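Local coordinates for uncharacterized protein (Mycobacterium tuberculosis, PDB 6Y56) that is a nucleotidyltransferase toxin of a toxin-antitoxin system, probably acting by modifying and so inactivating tRNA acceptor stems, at residues E84-A89 / F96-T101. Numbering follows the deposited sequence.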
loop_
_atom_site.group_PDB
_atom_site.type_symbol
_atom_site.label_atom_id
_atom_site.label_comp_id
_atom_site.label_asym_id
_atom_site.label_seq_id
_atom_site.Cartn_x
_atom_site.Cartn_y
_atom_site.Cartn_z
ATOM N N GLU A 84 -4.263 7.533 18.526
ATOM C CA GLU A 84 -3.987 8.414 19.661
ATOM C C GLU A 84 -2.501 8.724 19.756
ATOM O O GLU A 84 -2.112 9.842 20.117
ATOM C CB GLU A 84 -4.454 7.775 20.970
ATOM C CG GLU A 84 -5.959 7.707 21.178
ATOM C CD GLU A 84 -6.307 7.289 22.599
ATOM O OE1 GLU A 84 -5.560 7.670 23.529
ATOM O OE2 GLU A 84 -7.311 6.575 22.800
ATOM N N LEU A 85 -1.656 7.751 19.414
ATOM C CA LEU A 85 -0.218 7.968 19.457
ATOM C C LEU A 85 0.220 8.949 18.383
ATOM O O LEU A 85 1.025 9.849 18.654
ATOM C CB LEU A 85 0.502 6.637 19.295
ATOM C CG LEU A 85 2.018 6.716 19.303
ATOM C CD1 LEU A 85 2.505 7.283 20.630
ATOM C CD2 LEU A 85 2.600 5.336 19.055
ATOM N N ILE A 86 -0.302 8.798 17.162
ATOM C CA ILE A 86 0.089 9.672 16.059
ATOM C C ILE A 86 -0.347 11.104 16.329
ATOM O O ILE A 86 0.435 12.050 16.171
ATOM C CB ILE A 86 -0.502 9.160 14.735
ATOM C CG1 ILE A 86 0.108 7.804 14.365
ATOM C CG2 ILE A 86 -0.250 10.179 13.624
ATOM C CD1 ILE A 86 -0.534 7.165 13.153
ATOM N N ASP A 87 -1.606 11.285 16.737
ATOM C CA ASP A 87 -2.190 12.618 16.801
ATOM C C ASP A 87 -1.498 13.474 17.862
ATOM O O ASP A 87 -1.538 13.162 19.056
ATOM C CB ASP A 87 -3.687 12.525 17.069
ATOM C CG ASP A 87 -4.402 13.817 16.773
ATOM O OD1 ASP A 87 -4.067 14.489 15.781
ATOM O OD2 ASP A 87 -5.307 14.173 17.555
ATOM N N GLY A 88 -0.877 14.559 17.421
ATOM C CA GLY A 88 -0.164 15.455 18.304
ATOM C C GLY A 88 1.268 15.060 18.592
ATOM O O GLY A 88 1.959 15.799 19.303
ATOM N N ALA A 89 1.732 13.933 18.060
ATOM C CA ALA A 89 3.071 13.445 18.356
ATOM C C ALA A 89 4.129 14.302 17.673
ATOM O O ALA A 89 3.921 14.854 16.585
ATOM C CB ALA A 89 3.225 12.000 17.876
ATOM N N PHE A 96 2.851 15.720 14.035
ATOM C CA PHE A 96 1.857 14.982 13.272
ATOM C C PHE A 96 0.465 15.244 13.816
ATOM O O PHE A 96 0.277 15.486 15.008
ATOM C CB PHE A 96 2.132 13.486 13.350
ATOM C CG PHE A 96 3.481 13.109 12.809
ATOM C CD1 PHE A 96 3.644 12.827 11.458
ATOM C CD2 PHE A 96 4.597 13.086 13.627
ATOM C CE1 PHE A 96 4.884 12.492 10.947
ATOM C CE2 PHE A 96 5.844 12.746 13.105
ATOM C CZ PHE A 96 5.982 12.461 11.769
ATOM N N GLY A 97 -0.508 15.174 12.926
ATOM C CA GLY A 97 -1.902 15.204 13.327
ATOM C C GLY A 97 -2.698 14.333 12.384
ATOM O O GLY A 97 -2.357 14.192 11.204
ATOM N N VAL A 98 -3.749 13.720 12.912
ATOM C CA VAL A 98 -4.659 12.924 12.103
ATOM C C VAL A 98 -6.081 13.391 12.351
ATOM O O VAL A 98 -6.466 13.665 13.493
ATOM C CB VAL A 98 -4.512 11.401 12.329
ATOM C CG1 VAL A 98 -3.264 10.867 11.601
ATOM C CG2 VAL A 98 -4.475 11.069 13.818
ATOM N N GLN A 99 -6.856 13.483 11.276
ATOM C CA GLN A 99 -8.262 13.854 11.330
ATOM C C GLN A 99 -9.071 12.753 10.663
ATOM O O GLN A 99 -8.740 12.315 9.560
ATOM C CB GLN A 99 -8.496 15.169 10.594
ATOM C CG GLN A 99 -9.930 15.648 10.701
ATOM C CD GLN A 99 -10.118 17.051 10.169
ATOM O OE1 GLN A 99 -10.862 17.849 10.746
ATOM N NE2 GLN A 99 -9.443 17.366 9.064
ATOM N N SER A 100 -10.121 12.303 11.333
ATOM C CA SER A 100 -10.936 11.226 10.794
ATOM C C SER A 100 -11.670 11.699 9.547
ATOM O O SER A 100 -12.194 12.815 9.504
ATOM C CB SER A 100 -11.957 10.794 11.845
ATOM O OG SER A 100 -12.688 9.661 11.408
ATOM N N THR A 101 -11.693 10.852 8.518
ATOM C CA THR A 101 -12.464 11.150 7.322
ATOM C C THR A 101 -13.783 10.399 7.266
ATOM O O THR A 101 -14.614 10.716 6.412
ATOM C CB THR A 101 -11.659 10.830 6.056
ATOM O OG1 THR A 101 -11.373 9.425 6.020
ATOM C CG2 THR A 101 -10.362 11.625 6.028
#
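Ile86, in the last turn of helix 76-86, meets Val98 and Phe96 through its CG2 branch. That methyl stands anti to the backbone N, and its nearest partner on the strand is CG1 of Val98, 3.7 Å from Ile86 CG2, the two side chains lying roughly at right angles. Phe96 CB also sits 3.6 Å from Ile86 O.

Asp87 is where the chain leaves helical backbone angles, and its carboxylate turns to the strand: Val98 N donates to Asp87 OD1 at 3.0 Å. The bond is fairly straight, with an N-H...O angle of 164°. It reaches the oxygen from above the carboxylate plane, 36° out of it. Alongside, Asp87 CB packs 3.6 Å from Val98 CG2. A type II beta turn, Ile86 to Ala89, closed by a bond from Ala89 N to Ile86 O, carries the chain out of the helix and into edge strand 90-91. This strand forms a beta hairpin with strand 94-100, on whose far side lies strand 107-114; there backbone hydrogen bonds join Gly97 to Arg111.

Gly88 holds the left-handed position of the turn (phi 86°), and its N reaches Phe96 O at 2.8 Å. Next to the hairpin strands, Phe96 N donates to Ala89 O at 2.9 Å, nearly in line with the carbonyl. Ala89 O also lies at the edge of the Phe96 ring, 3.5 Å from CD2. The Phe96 side chain also touches Leu31 of helix 19-38, and Ala89 touches Leu34 of the same helix.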